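Local atomic coordinates of dual specificity protein phosphatase 12 (Homo sapiens, PDB entry 4KI9), a protein that removes phosphate from phosphotyrosine as well as phosphoserine and phosphothreonine residues of proteins, the present chain being its dual specificity phosphatase catalytic domain. Residues E3-L8 with A102-T107; A13-E18 with A84-S89; A29-D34 with V72-Q77; E61-S66 with K154-Q159; P111-Y116 with Q135-Q140. The protein carries 2 engineered substitutions. One frame throughout, in Å; residues are numbered along the deposited sequence.

Contact 1 of 5, residues E3-L8 with A102-T107; sequences EVQPGL and AFLMKT
The bulged beta hairpin at the edge of the phosphatase sheet, where Val4 and Gln5 both face Leu8 in a classic beta bulge, meets helix 95-108 through Val4, Gln5 and Leu8. A type II turn from Gln5 to Leu8 closes the hairpin. Val4 and Leu104 reach toward each other tip to tip, CG1 of Val4 lying 4.1 Å from CD1 of Leu104. Leu8 slides past Phe103 the opposite way, its CD1 4.0 Å from Phe103 CD2. Between these apolar pairs comes the amide of Gln5, whose CG sits between backbone N and carbonyl carbon (chi1 53°) before the chain runs extended to the helix. OE1 lies 3.3 Å from Leu104 CD2, and NE2 stands at the edge of the Phe103 ring, in its plane, 3.7 Å from CE2, with the amide turned 71° against the ring. A face of that ring carries CG2 of Thr107. Across this interface apolar contact carries the join, and a water accepting from Gln5 NE2 (3.2 Å) and donating to Thr107 OG1 (2.8 Å) links amide to hydroxyl.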
# COMPACT_ATOMS: atom_id res chain seq x y z
N GLU A 3 -3.20 -13.01 -3.76
CA GLU A 3 -2.60 -13.23 -2.45
C GLU A 3 -1.08 -13.01 -2.45
O GLU A 3 -0.37 -13.64 -3.22
CB GLU A 3 -2.90 -14.65 -1.98
CG GLU A 3 -2.28 -15.00 -0.64
CD GLU A 3 -2.88 -16.26 -0.06
OE1 GLU A 3 -2.54 -16.61 1.09
OE2 GLU A 3 -3.69 -16.90 -0.75
N VAL A 4 -0.61 -12.11 -1.59
CA VAL A 4 0.81 -11.74 -1.54
C VAL A 4 1.56 -12.67 -0.60
O VAL A 4 2.71 -13.04 -0.84
CB VAL A 4 1.00 -10.30 -1.01
CG1 VAL A 4 2.48 -9.93 -1.01
CG2 VAL A 4 0.21 -9.32 -1.84
N GLN A 5 0.88 -13.02 0.49
CA GLN A 5 1.38 -13.97 1.47
C GLN A 5 0.14 -14.33 2.30
O GLN A 5 -0.91 -13.73 2.09
CB GLN A 5 2.49 -13.34 2.31
CG GLN A 5 2.17 -12.00 2.96
CD GLN A 5 3.42 -11.32 3.49
OE1 GLN A 5 4.45 -11.30 2.83
NE2 GLN A 5 3.34 -10.80 4.71
N PRO A 6 0.24 -15.33 3.19
CA PRO A 6 -1.02 -15.72 3.83
C PRO A 6 -1.69 -14.58 4.62
O PRO A 6 -1.04 -13.88 5.41
CB PRO A 6 -0.63 -16.89 4.74
CG PRO A 6 0.87 -16.92 4.75
CD PRO A 6 1.33 -16.27 3.49
N GLY A 7 -2.98 -14.38 4.37
CA GLY A 7 -3.75 -13.33 5.04
C GLY A 7 -3.58 -11.94 4.45
O GLY A 7 -4.11 -10.97 4.98
N LEU A 8 -2.85 -11.82 3.35
CA LEU A 8 -2.59 -10.50 2.78
C LEU A 8 -2.84 -10.48 1.26
O LEU A 8 -2.14 -11.16 0.49
CB LEU A 8 -1.16 -10.05 3.11
CG LEU A 8 -0.78 -8.56 3.18
CD1 LEU A 8 0.51 -8.31 2.43
CD2 LEU A 8 -1.88 -7.59 2.73
N ALA A 102 5.57 -1.20 0.26
CA ALA A 102 6.04 -0.52 1.46
C ALA A 102 5.91 -1.44 2.67
O ALA A 102 6.79 -1.49 3.54
CB ALA A 102 5.27 0.78 1.68
N PHE A 103 4.82 -2.17 2.74
CA PHE A 103 4.61 -3.10 3.85
C PHE A 103 5.66 -4.21 3.87
O PHE A 103 6.22 -4.55 4.91
CB PHE A 103 3.23 -3.73 3.74
CG PHE A 103 2.98 -4.81 4.75
CD1 PHE A 103 2.53 -4.47 6.03
CD2 PHE A 103 3.19 -6.14 4.44
CE1 PHE A 103 2.30 -5.46 6.97
CE2 PHE A 103 2.98 -7.13 5.37
CZ PHE A 103 2.53 -6.79 6.64
N LEU A 104 5.92 -4.78 2.70
CA LEU A 104 6.95 -5.80 2.57
C LEU A 104 8.30 -5.22 2.94
O LEU A 104 9.06 -5.84 3.67
CB LEU A 104 6.98 -6.36 1.15
CG LEU A 104 5.77 -7.19 0.72
CD1 LEU A 104 5.94 -7.70 -0.71
CD2 LEU A 104 5.53 -8.35 1.71
N MET A 105 8.60 -4.01 2.46
CA MET A 105 9.84 -3.34 2.80
C MET A 105 10.03 -3.17 4.31
O MET A 105 11.06 -3.53 4.87
CB MET A 105 9.91 -1.96 2.13
CG MET A 105 10.09 -2.00 0.61
SD MET A 105 9.91 -0.38 -0.15
CE MET A 105 11.28 0.50 0.59
N LYS A 106 9.03 -2.61 4.98
CA LYS A 106 9.18 -2.30 6.40
C LYS A 106 9.18 -3.54 7.29
O LYS A 106 10.03 -3.66 8.17
CB LYS A 106 8.11 -1.30 6.85
CG LYS A 106 8.34 -0.77 8.26
CD LYS A 106 7.37 0.35 8.63
CE LYS A 106 7.85 1.05 9.89
NZ LYS A 106 7.14 2.33 10.16
N THR A 107 8.25 -4.47 7.05
CA THR A 107 8.19 -5.67 7.89
C THR A 107 9.43 -6.55 7.75
O THR A 107 9.99 -7.03 8.74
CB THR A 107 6.92 -6.52 7.64
OG1 THR A 107 6.80 -6.84 6.25
CG2 THR A 107 5.68 -5.77 8.10
O HOH W 1 6.07 -9.43 5.63

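Contact 2 of 5, residues A13-E18 with A84-S89; sequences AAAVAE and AVLVHS. Engineered in segment 84-89: Ser89 (natural residue Cys). With PO4 (phosphate ion), chain B.
Over one face of the His88 imidazole sits the isopropyl group of Val16, with CG1 3.7 Å from the ring centroid and 22° off the normal, a CH-pi contact displaced toward the rim. The two branches divide the ring: CG1 touches NE2 and CD2, whereas CG2, on the same face, approaches the CE1-ND1 side, 3.6 Å from CE1. Both ring nitrogens are engaged. ND1 bonds to the backbone O of Ser89 at 3.1 Å, this oxygen lying 16° out of the ring plane, while NE2 is hydrogen-bonded to Thr32 OG1 on the neighbouring strand 27-34. The imidazole is thus fixed in its rotation by a bond on each nitrogen. Helix 13-17 lies across strand 84-88, whose C-terminal end runs into the phosphate-binding loop of the protein tyrosine phosphatase fold. Ser89, an engineered replacement of the natural cysteine, occupies the position predicted to form the phosphocysteine intermediate; its OG, placed between backbone N and carbonyl carbon (chi1 45°), donates to O3 of a bound phosphate ion at 2.7 Å. Ala91, Val93, Ser94 and Arg95 also bind this ion. Farther back along the strand, Leu86 CD2 fits against Val16 CG1 at 3.9 Å and Ala15 CB at 4.1 Å.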
# COMPACT_ATOMS: atom_id res chain seq x y z
N ALA A 13 -10.61 -2.37 -8.18
CA ALA A 13 -12.01 -2.10 -7.85
C ALA A 13 -12.87 -3.36 -7.88
O ALA A 13 -13.86 -3.46 -7.16
CB ALA A 13 -12.58 -1.04 -8.80
N ALA A 14 -12.49 -4.32 -8.73
CA ALA A 14 -13.21 -5.58 -8.83
C ALA A 14 -13.26 -6.29 -7.49
O ALA A 14 -14.31 -6.76 -7.06
CB ALA A 14 -12.57 -6.47 -9.88
N ALA A 15 -12.11 -6.34 -6.81
CA ALA A 15 -11.96 -7.06 -5.55
C ALA A 15 -12.99 -6.64 -4.50
O ALA A 15 -13.47 -7.47 -3.73
CB ALA A 15 -10.55 -6.90 -5.01
N VAL A 16 -13.34 -5.36 -4.48
CA VAL A 16 -14.30 -4.87 -3.50
C VAL A 16 -15.74 -4.96 -4.00
O VAL A 16 -16.67 -5.00 -3.20
CB VAL A 16 -13.98 -3.42 -3.04
CG1 VAL A 16 -13.06 -3.43 -1.83
CG2 VAL A 16 -13.38 -2.62 -4.18
N ALA A 17 -15.93 -5.00 -5.31
CA ALA A 17 -17.27 -5.05 -5.89
C ALA A 17 -17.96 -6.41 -5.72
O ALA A 17 -19.18 -6.51 -5.80
CB ALA A 17 -17.24 -4.65 -7.35
N GLU A 18 -17.17 -7.46 -5.48
CA GLU A 18 -17.69 -8.81 -5.33
C GLU A 18 -17.34 -9.40 -3.96
O GLU A 18 -16.40 -10.18 -3.83
CB GLU A 18 -17.15 -9.70 -6.44
CG GLU A 18 -15.66 -9.50 -6.69
CD GLU A 18 -15.16 -10.21 -7.93
OE1 GLU A 18 -14.73 -11.37 -7.79
OE2 GLU A 18 -15.20 -9.61 -9.02
N ALA A 84 -7.39 -11.24 8.04
CA ALA A 84 -6.99 -11.15 6.63
C ALA A 84 -7.25 -9.76 6.09
O ALA A 84 -8.31 -9.16 6.37
CB ALA A 84 -7.71 -12.19 5.78
N VAL A 85 -6.31 -9.26 5.30
CA VAL A 85 -6.32 -7.87 4.83
C VAL A 85 -6.39 -7.77 3.30
O VAL A 85 -5.70 -8.49 2.59
CB VAL A 85 -5.03 -7.15 5.29
CG1 VAL A 85 -4.95 -5.75 4.70
CG2 VAL A 85 -4.99 -7.09 6.79
N LEU A 86 -7.24 -6.87 2.81
CA LEU A 86 -7.24 -6.50 1.39
C LEU A 86 -6.74 -5.07 1.25
O LEU A 86 -7.22 -4.17 1.94
CB LEU A 86 -8.66 -6.60 0.82
CG LEU A 86 -8.80 -6.05 -0.62
CD1 LEU A 86 -7.97 -6.85 -1.63
CD2 LEU A 86 -10.27 -5.98 -1.05
N VAL A 87 -5.76 -4.87 0.38
CA VAL A 87 -5.34 -3.51 0.00
C VAL A 87 -5.76 -3.32 -1.44
O VAL A 87 -5.35 -4.09 -2.31
CB VAL A 87 -3.81 -3.33 0.07
CG1 VAL A 87 -3.43 -1.92 -0.39
CG2 VAL A 87 -3.29 -3.60 1.47
N HIS A 88 -6.60 -2.33 -1.71
CA HIS A 88 -7.05 -2.15 -3.09
C HIS A 88 -6.99 -0.71 -3.57
O HIS A 88 -7.13 0.24 -2.79
CB HIS A 88 -8.47 -2.69 -3.28
CG HIS A 88 -9.54 -1.75 -2.80
ND1 HIS A 88 -10.19 -0.88 -3.64
CD2 HIS A 88 -10.06 -1.55 -1.57
CE1 HIS A 88 -11.07 -0.18 -2.95
NE2 HIS A 88 -11.02 -0.57 -1.69
N SER A 89 -6.78 -0.56 -4.88
CA SER A 89 -6.89 0.71 -5.58
C SER A 89 -8.00 0.59 -6.63
O SER A 89 -8.95 -0.16 -6.44
CB SER A 89 -5.54 1.06 -6.22
OG SER A 89 -4.98 -0.06 -6.89
P PO4 B . -4.16 2.13 -9.59
O1 PO4 B . -5.65 2.37 -9.59
O2 PO4 B . -3.48 3.12 -8.69
O3 PO4 B . -3.85 0.71 -9.18
O4 PO4 B . -3.63 2.36 -10.99

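Contact 3 of 5, residues A29-D34 with V72-Q77; sequences AVLTVD and VAFIGQ
Phe74 brings the CD1-CE1-CZ side of its ring to strand 27-34, touching three consecutive residues. CZ lies 4.0 Å from Ala29 CB, CE1 is 3.9 Å from the carbonyl O of Val30, and CD1 is 4.1 Å from CB of Leu31. Beside it, Leu31 and Ile75 cross at about a right angle, Leu31 CD1 resting 4.0 Å from Ile75 CG1. The ring reaches the strand because CG of Phe74 stands opposite the backbone N (chi1 174°), which sends the phenyl group out from helix 68-80; on Ile75 it is the CG1 branch that turns to Leu31. Were the phenyl group cut back to an alanine here, Ala29 CB and Leu31 CB would probably lose their aromatic partner and a gap would open between helix and strand. In the next shell, Leu52 of strand 50-55 touches both Leu31 and Phe74, while Val85 and Val87 of strand 84-88 and Ile99 and Phe103 of helix 95-108 pack round Ile75. Backbone bonds from Ala29 and Leu31 to Leu86 tie the strand to its parallel neighbour in the central sheet. Helix and strand run nearly antiparallel, at 164°, with axes 9.3 Å apart, as expected for a helix laid on a sheet in an alpha/beta fold. No hydrogen bond crosses the interface, which is held by van der Waals packing of apolar side chains, the ring also lying near the strand's peptide groups.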
# COMPACT_ATOMS: atom_id res chain seq x y z
N ALA A 29 -10.37 -6.68 7.12
CA ALA A 29 -9.68 -5.39 7.16
C ALA A 29 -9.39 -4.95 5.73
O ALA A 29 -8.79 -5.70 4.96
CB ALA A 29 -8.40 -5.48 7.98
N VAL A 30 -9.82 -3.75 5.38
CA VAL A 30 -9.67 -3.28 4.01
C VAL A 30 -9.04 -1.91 3.97
O VAL A 30 -9.57 -0.96 4.56
CB VAL A 30 -11.03 -3.25 3.27
CG1 VAL A 30 -10.86 -2.67 1.86
CG2 VAL A 30 -11.63 -4.66 3.19
N LEU A 31 -7.90 -1.82 3.29
CA LEU A 31 -7.26 -0.53 3.08
C LEU A 31 -7.55 -0.12 1.66
O LEU A 31 -7.10 -0.76 0.71
CB LEU A 31 -5.75 -0.64 3.30
CG LEU A 31 -4.98 0.69 3.42
CD1 LEU A 31 -3.61 0.41 4.04
CD2 LEU A 31 -4.78 1.40 2.08
N THR A 32 -8.30 0.96 1.53
CA THR A 32 -8.58 1.57 0.23
C THR A 32 -7.60 2.72 -0.02
O THR A 32 -7.52 3.66 0.77
CB THR A 32 -10.02 2.13 0.20
OG1 THR A 32 -10.95 1.07 0.48
CG2 THR A 32 -10.33 2.76 -1.15
N VAL A 33 -6.84 2.62 -1.10
CA VAL A 33 -5.99 3.73 -1.52
C VAL A 33 -6.44 4.13 -2.92
O VAL A 33 -6.13 3.47 -3.90
CB VAL A 33 -4.47 3.39 -1.42
CG1 VAL A 33 -4.15 2.04 -2.06
CG2 VAL A 33 -3.62 4.51 -2.01
N ASP A 34 -7.22 5.21 -3.00
CA ASP A 34 -7.98 5.51 -4.20
C ASP A 34 -8.52 6.93 -4.05
O ASP A 34 -8.30 7.57 -3.01
CB ASP A 34 -9.13 4.52 -4.31
CG ASP A 34 -9.52 4.21 -5.74
OD1 ASP A 34 -9.30 5.05 -6.62
OD2 ASP A 34 -10.07 3.11 -5.98
N VAL A 72 1.03 1.06 6.57
CA VAL A 72 1.74 -0.15 7.00
C VAL A 72 1.32 -0.58 8.42
O VAL A 72 1.18 -1.77 8.70
CB VAL A 72 3.27 0.02 6.91
CG1 VAL A 72 3.98 -1.17 7.61
CG2 VAL A 72 3.70 0.16 5.42
N ALA A 73 1.11 0.40 9.30
CA ALA A 73 0.64 0.13 10.67
C ALA A 73 -0.76 -0.50 10.68
O ALA A 73 -1.05 -1.39 11.49
CB ALA A 73 0.66 1.41 11.51
N PHE A 74 -1.63 -0.04 9.79
CA PHE A 74 -2.98 -0.59 9.70
C PHE A 74 -2.91 -2.06 9.30
O PHE A 74 -3.55 -2.93 9.90
CB PHE A 74 -3.82 0.17 8.67
CG PHE A 74 -5.18 -0.42 8.44
CD1 PHE A 74 -5.43 -1.19 7.31
CD2 PHE A 74 -6.21 -0.23 9.36
CE1 PHE A 74 -6.70 -1.75 7.10
CE2 PHE A 74 -7.47 -0.76 9.14
CZ PHE A 74 -7.71 -1.53 8.02
N ILE A 75 -2.11 -2.33 8.28
CA ILE A 75 -2.01 -3.68 7.77
C ILE A 75 -1.35 -4.57 8.82
O ILE A 75 -1.82 -5.68 9.08
CB ILE A 75 -1.19 -3.75 6.49
CG1 ILE A 75 -1.84 -2.87 5.40
CG2 ILE A 75 -1.09 -5.22 6.03
CD1 ILE A 75 -0.95 -2.64 4.18
N GLY A 76 -0.27 -4.07 9.42
CA GLY A 76 0.48 -4.82 10.42
C GLY A 76 -0.35 -5.17 11.64
O GLY A 76 -0.28 -6.30 12.13
N GLN A 77 -1.11 -4.21 12.15
CA GLN A 77 -1.97 -4.47 13.32
C GLN A 77 -3.06 -5.50 13.02
O GLN A 77 -3.35 -6.38 13.84
CB GLN A 77 -2.61 -3.17 13.84
CG GLN A 77 -3.42 -3.36 15.13
CD GLN A 77 -3.88 -2.06 15.75
OE1 GLN A 77 -3.37 -0.98 15.43
NE2 GLN A 77 -4.86 -2.15 16.66

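Contact 4 of 5, residues E61-S66 with K154-Q159; sequences ETDLLS and KQYRLQ
Asp63 opens an Asx motif in the loop ahead of helix 68-80, and its carboxylate faces two side chains of the C-terminal helix 151-160, Tyr156 and Arg157. The Tyr156 ring stands at 72° to the carboxylate, with Asp63 OD1 at its edge, in the ring plane. The phenol OH donates to OD1 at 2.7 Å, approaching from well above the carboxylate plane. From the opposite face of that plane the backbone N of Ser66 donates to the same OD1 at 3.0 Å, so this oxygen is gripped from both sides. The guanidinium of Arg157, in contrast, is turned nearly parallel to the carboxylate, 13° between the planes, with OD2 meeting it obliquely. Its NH1 forms a salt bridge with Asp63 OD2 at 2.8 Å; bends at chi2 and chi3 fold the arginine chain back to bring it there. Leu65 slides past the tyrosine in the other direction and sets CD2 over the centre of one ring face, 3.7 Å from the centroid, in a CH-pi contact. The arginine charge and the donors on both oxygens are likely to favour the ionised carboxylate. Beyond these side chains, Gln135 of helix 130-141 binds the loop backbone at Thr62, Leu64 and Leu65, and Tyr153 bonds to Ser66 OG. That same hydroxyl donates to Asp63 OD2 on the syn side, 18° out of the carboxylate plane, with a short OG to OD2 distance of 2.5 Å.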
# COMPACT_ATOMS: atom_id res chain seq x y z
N GLU A 61 2.89 13.03 -8.84
CA GLU A 61 2.87 14.16 -7.92
C GLU A 61 2.16 13.82 -6.61
O GLU A 61 2.28 14.56 -5.63
CB GLU A 61 2.19 15.40 -8.52
CG GLU A 61 2.46 15.62 -10.00
CD GLU A 61 1.47 14.87 -10.86
OE1 GLU A 61 0.28 15.25 -10.86
OE2 GLU A 61 1.87 13.88 -11.50
N THR A 62 1.42 12.71 -6.59
CA THR A 62 0.72 12.33 -5.37
C THR A 62 1.71 11.96 -4.28
O THR A 62 2.63 11.19 -4.52
CB THR A 62 -0.24 11.14 -5.59
OG1 THR A 62 -1.27 11.53 -6.51
CG2 THR A 62 -0.87 10.71 -4.28
N ASP A 63 1.53 12.53 -3.09
CA ASP A 63 2.37 12.19 -1.96
C ASP A 63 1.80 11.00 -1.21
O ASP A 63 0.94 11.15 -0.33
CB ASP A 63 2.51 13.39 -1.01
CG ASP A 63 3.34 13.07 0.23
OD1 ASP A 63 3.98 12.00 0.28
OD2 ASP A 63 3.38 13.91 1.15
N LEU A 64 2.26 9.80 -1.57
CA LEU A 64 1.93 8.60 -0.81
C LEU A 64 2.89 8.43 0.36
O LEU A 64 2.53 7.88 1.41
CB LEU A 64 2.04 7.36 -1.70
CG LEU A 64 0.79 6.78 -2.36
CD1 LEU A 64 1.10 5.37 -2.77
CD2 LEU A 64 -0.41 6.82 -1.44
N LEU A 65 4.12 8.89 0.17
CA LEU A 65 5.20 8.71 1.16
C LEU A 65 4.78 9.08 2.58
O LEU A 65 5.07 8.35 3.52
CB LEU A 65 6.44 9.52 0.75
CG LEU A 65 7.64 9.50 1.71
CD1 LEU A 65 8.10 8.06 1.99
CD2 LEU A 65 8.81 10.29 1.11
N SER A 66 4.10 10.22 2.72
CA SER A 66 3.72 10.74 4.03
C SER A 66 2.70 9.84 4.74
O SER A 66 2.59 9.89 5.96
CB SER A 66 3.15 12.16 3.88
OG SER A 66 4.16 13.05 3.41
N LYS A 154 12.30 16.60 4.53
CA LYS A 154 12.08 18.04 4.36
C LYS A 154 12.30 18.45 2.91
O LYS A 154 11.50 19.19 2.36
CB LYS A 154 12.96 18.84 5.32
CG LYS A 154 12.56 18.68 6.78
CD LYS A 154 13.62 19.22 7.72
CE LYS A 154 13.20 19.01 9.16
NZ LYS A 154 14.32 19.27 10.11
N GLN A 155 13.37 17.95 2.29
CA GLN A 155 13.64 18.30 0.90
C GLN A 155 12.52 17.80 -0.01
O GLN A 155 12.09 18.50 -0.93
CB GLN A 155 14.99 17.74 0.44
CG GLN A 155 15.38 18.18 -0.95
CD GLN A 155 15.71 19.66 -1.02
OE1 GLN A 155 15.98 20.30 0.00
NE2 GLN A 155 15.68 20.22 -2.23
N TYR A 156 12.04 16.59 0.25
CA TYR A 156 10.95 16.01 -0.50
C TYR A 156 9.66 16.85 -0.43
O TYR A 156 8.97 17.02 -1.44
CB TYR A 156 10.67 14.60 0.03
CG TYR A 156 9.37 13.98 -0.42
CD1 TYR A 156 8.25 13.96 0.42
CD2 TYR A 156 9.27 13.36 -1.65
CE1 TYR A 156 7.06 13.36 0.02
CE2 TYR A 156 8.09 12.75 -2.06
CZ TYR A 156 6.99 12.75 -1.22
OH TYR A 156 5.82 12.15 -1.63
N ARG A 157 9.34 17.35 0.75
CA ARG A 157 8.14 18.18 0.93
C ARG A 157 8.29 19.57 0.29
O ARG A 157 7.34 20.13 -0.25
CB ARG A 157 7.74 18.27 2.40
CG ARG A 157 7.19 16.96 3.02
CD ARG A 157 5.89 16.48 2.37
NE ARG A 157 4.97 17.58 2.15
CZ ARG A 157 4.05 17.62 1.18
NH1 ARG A 157 3.90 16.59 0.36
NH2 ARG A 157 3.28 18.70 1.04
N LEU A 158 9.49 20.14 0.35
CA LEU A 158 9.74 21.39 -0.36
C LEU A 158 9.52 21.19 -1.85
O LEU A 158 8.94 22.05 -2.52
CB LEU A 158 11.16 21.91 -0.10
CG LEU A 158 11.53 22.34 1.32
CD1 LEU A 158 12.98 22.74 1.38
CD2 LEU A 158 10.63 23.51 1.74
N GLN A 159 9.99 20.07 -2.38
CA GLN A 159 9.84 19.79 -3.81
C GLN A 159 8.37 19.59 -4.17
O GLN A 159 7.91 20.04 -5.21
CB GLN A 159 10.68 18.58 -4.23
CG GLN A 159 12.18 18.85 -4.06
CD GLN A 159 13.06 17.71 -4.54
OE1 GLN A 159 14.25 17.67 -4.24
NE2 GLN A 159 12.48 16.78 -5.30

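Contact 5 of 5, residues P111-Y116 with Q135-Q140; sequences PFEKAY and QLKLYQ
Gln140 OE1 accepts the backbone N-H of Phe112 at 2.8 Å, with an N-H...O angle of 170°, nearly straight. Phe112 N belongs to the first turn of helix 112-122, where no preceding turn supplies a carbonyl, and the glutamine amide satisfies it from another helix. The donor stands above the carbonyl plane of the amide, 41° out of it. Gln140 gets there with an extended chain, CG set opposite the backbone N, and its amide passes Pro111 obliquely, NE2 lying 3.6 Å from Pro111 CB. A leucine at Gln140 would probably leave the N-H of Phe112 without this acceptor and the start of helix 112-122 less firmly tied to helix 130-141. Farther along the helices the contact becomes apolar. The Phe112 and Leu136 side chains cross at about a right angle, Phe112 CD2 3.6 Å from Leu136 CB, and the extended chain of Lys137 runs by the other ortho carbon of the ring, with CE 3.8 Å from Phe112 CD1. The charged end of that lysine, NZ, comes to 4.0 Å from Glu113 OE2, too long for a salt bridge, so any attraction there is likely to be modest. Tyr139 OH is hydrogen-bonded to Asp69 OD2. The axes pass 10.5 Å apart at 123°, in the helical part of the dual specificity phosphatase domain, where helices 112-122 and 130-141 pack on each other and on helix 95-108.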
# COMPACT_ATOMS: atom_id res chain seq x y z
N PRO A 111 15.13 -3.97 0.90
CA PRO A 111 15.24 -2.85 -0.04
C PRO A 111 14.11 -2.81 -1.07
O PRO A 111 13.54 -3.84 -1.41
CB PRO A 111 16.58 -3.12 -0.74
CG PRO A 111 17.38 -3.87 0.26
CD PRO A 111 16.39 -4.73 1.01
N PHE A 112 13.80 -1.61 -1.55
CA PHE A 112 12.69 -1.41 -2.48
C PHE A 112 12.71 -2.36 -3.67
O PHE A 112 11.69 -2.96 -4.02
CB PHE A 112 12.66 0.04 -2.98
CG PHE A 112 11.90 0.23 -4.27
CD1 PHE A 112 12.57 0.53 -5.45
CD2 PHE A 112 10.52 0.09 -4.30
CE1 PHE A 112 11.87 0.70 -6.64
CE2 PHE A 112 9.82 0.26 -5.48
CZ PHE A 112 10.50 0.56 -6.65
N GLU A 113 13.88 -2.50 -4.29
CA GLU A 113 13.98 -3.28 -5.51
C GLU A 113 13.66 -4.74 -5.24
O GLU A 113 12.98 -5.39 -6.04
CB GLU A 113 15.36 -3.13 -6.16
CG GLU A 113 15.67 -1.72 -6.62
CD GLU A 113 14.97 -1.35 -7.92
OE1 GLU A 113 14.24 -2.20 -8.47
OE2 GLU A 113 15.15 -0.21 -8.40
N LYS A 114 14.12 -5.26 -4.10
CA LYS A 114 13.83 -6.65 -3.73
C LYS A 114 12.34 -6.89 -3.43
O LYS A 114 11.78 -7.89 -3.86
CB LYS A 114 14.71 -7.10 -2.56
CG LYS A 114 16.16 -7.38 -2.96
CD LYS A 114 17.04 -7.48 -1.73
CE LYS A 114 18.52 -7.46 -2.09
NZ LYS A 114 19.35 -7.03 -0.92
N ALA A 115 11.71 -5.97 -2.71
CA ALA A 115 10.29 -6.13 -2.37
C ALA A 115 9.43 -6.03 -3.62
O ALA A 115 8.52 -6.83 -3.82
CB ALA A 115 9.87 -5.08 -1.35
N TYR A 116 9.72 -5.05 -4.47
CA TYR A 116 8.92 -4.81 -5.66
C TYR A 116 9.07 -5.99 -6.63
O TYR A 116 8.12 -6.38 -7.31
CB TYR A 116 9.38 -3.51 -6.31
CG TYR A 116 8.48 -2.98 -7.40
CD1 TYR A 116 7.12 -3.31 -7.45
CD2 TYR A 116 8.98 -2.15 -8.39
CE1 TYR A 116 6.30 -2.81 -8.46
CE2 TYR A 116 8.18 -1.66 -9.40
CZ TYR A 116 6.84 -1.99 -9.43
OH TYR A 116 6.06 -1.48 -10.44
N GLN A 135 9.44 7.61 -4.20
CA GLN A 135 9.00 7.72 -2.81
C GLN A 135 9.39 6.51 -1.97
O GLN A 135 9.81 6.66 -0.82
CB GLN A 135 7.48 7.99 -2.72
CG GLN A 135 7.13 9.41 -3.18
CD GLN A 135 5.65 9.60 -3.45
OE1 GLN A 135 4.80 9.14 -2.67
NE2 GLN A 135 5.33 10.26 -4.55
N LEU A 136 9.27 5.31 -2.52
CA LEU A 136 9.70 4.13 -1.78
C LEU A 136 11.21 4.07 -1.60
O LEU A 136 11.71 3.52 -0.61
CB LEU A 136 9.18 2.85 -2.44
CG LEU A 136 7.68 2.64 -2.30
CD1 LEU A 136 7.25 1.41 -3.09
CD2 LEU A 136 7.31 2.48 -0.83
N LYS A 137 11.96 4.63 -2.55
CA LYS A 137 13.41 4.72 -2.39
C LYS A 137 13.75 5.65 -1.23
O LYS A 137 14.63 5.36 -0.43
CB LYS A 137 14.08 5.16 -3.70
CG LYS A 137 14.04 4.05 -4.74
CD LYS A 137 14.70 4.44 -6.05
CE LYS A 137 14.55 3.31 -7.05
NZ LYS A 137 14.69 3.77 -8.46
N LEU A 138 13.00 6.76 -1.13
CA LEU A 138 13.18 7.68 -0.01
C LEU A 138 12.82 7.01 1.32
O LEU A 138 13.52 7.19 2.31
CB LEU A 138 12.31 8.92 -0.18
CG LEU A 138 12.60 9.75 -1.44
CD1 LEU A 138 11.88 11.06 -1.34
CD2 LEU A 138 14.10 9.97 -1.65
N TYR A 139 11.73 6.25 1.32
CA TYR A 139 11.30 5.46 2.47
C TYR A 139 12.42 4.54 2.98
O TYR A 139 12.71 4.52 4.16
CB TYR A 139 10.07 4.64 2.08
CG TYR A 139 9.22 4.07 3.21
CD1 TYR A 139 8.73 4.88 4.23
CD2 TYR A 139 8.84 2.73 3.20
CE1 TYR A 139 7.91 4.36 5.24
CE2 TYR A 139 8.03 2.19 4.20
CZ TYR A 139 7.56 3.02 5.20
OH TYR A 139 6.75 2.51 6.19
N GLN A 140 13.03 3.78 2.07
CA GLN A 140 14.19 2.95 2.41
C GLN A 140 15.35 3.81 2.95
O GLN A 140 15.91 3.53 4.01
CB GLN A 140 14.65 2.16 1.18
CG GLN A 140 15.93 1.33 1.39
CD GLN A 140 16.36 0.60 0.13
OE1 GLN A 140 15.55 0.37 -0.77
NE2 GLN A 140 17.64 0.22 0.07

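Overall arrangement
Contacts 1, 2 and 3 all reach the mixed sheet. Strands 84-88 and 27-34 of contacts 2 and 3 are neighbours in it, and the centres of these two contacts lie about 11 Å apart. Along the chain contact 3 is nested inside contact 2, and contact 2 inside contact 1. Helix 95-108 of contact 1 packs on contact 5 through Ala102 and Met105 against Leu136. Contact 5 is in turn nested within contact 4, and Gln135 bridges the two. Contacts 2 and 4, about 27 Å apart between centres, lie on opposite sides of the chain's centre without touching. Sheet and helices are thus joined into one domain, with the phosphate site at contact 2.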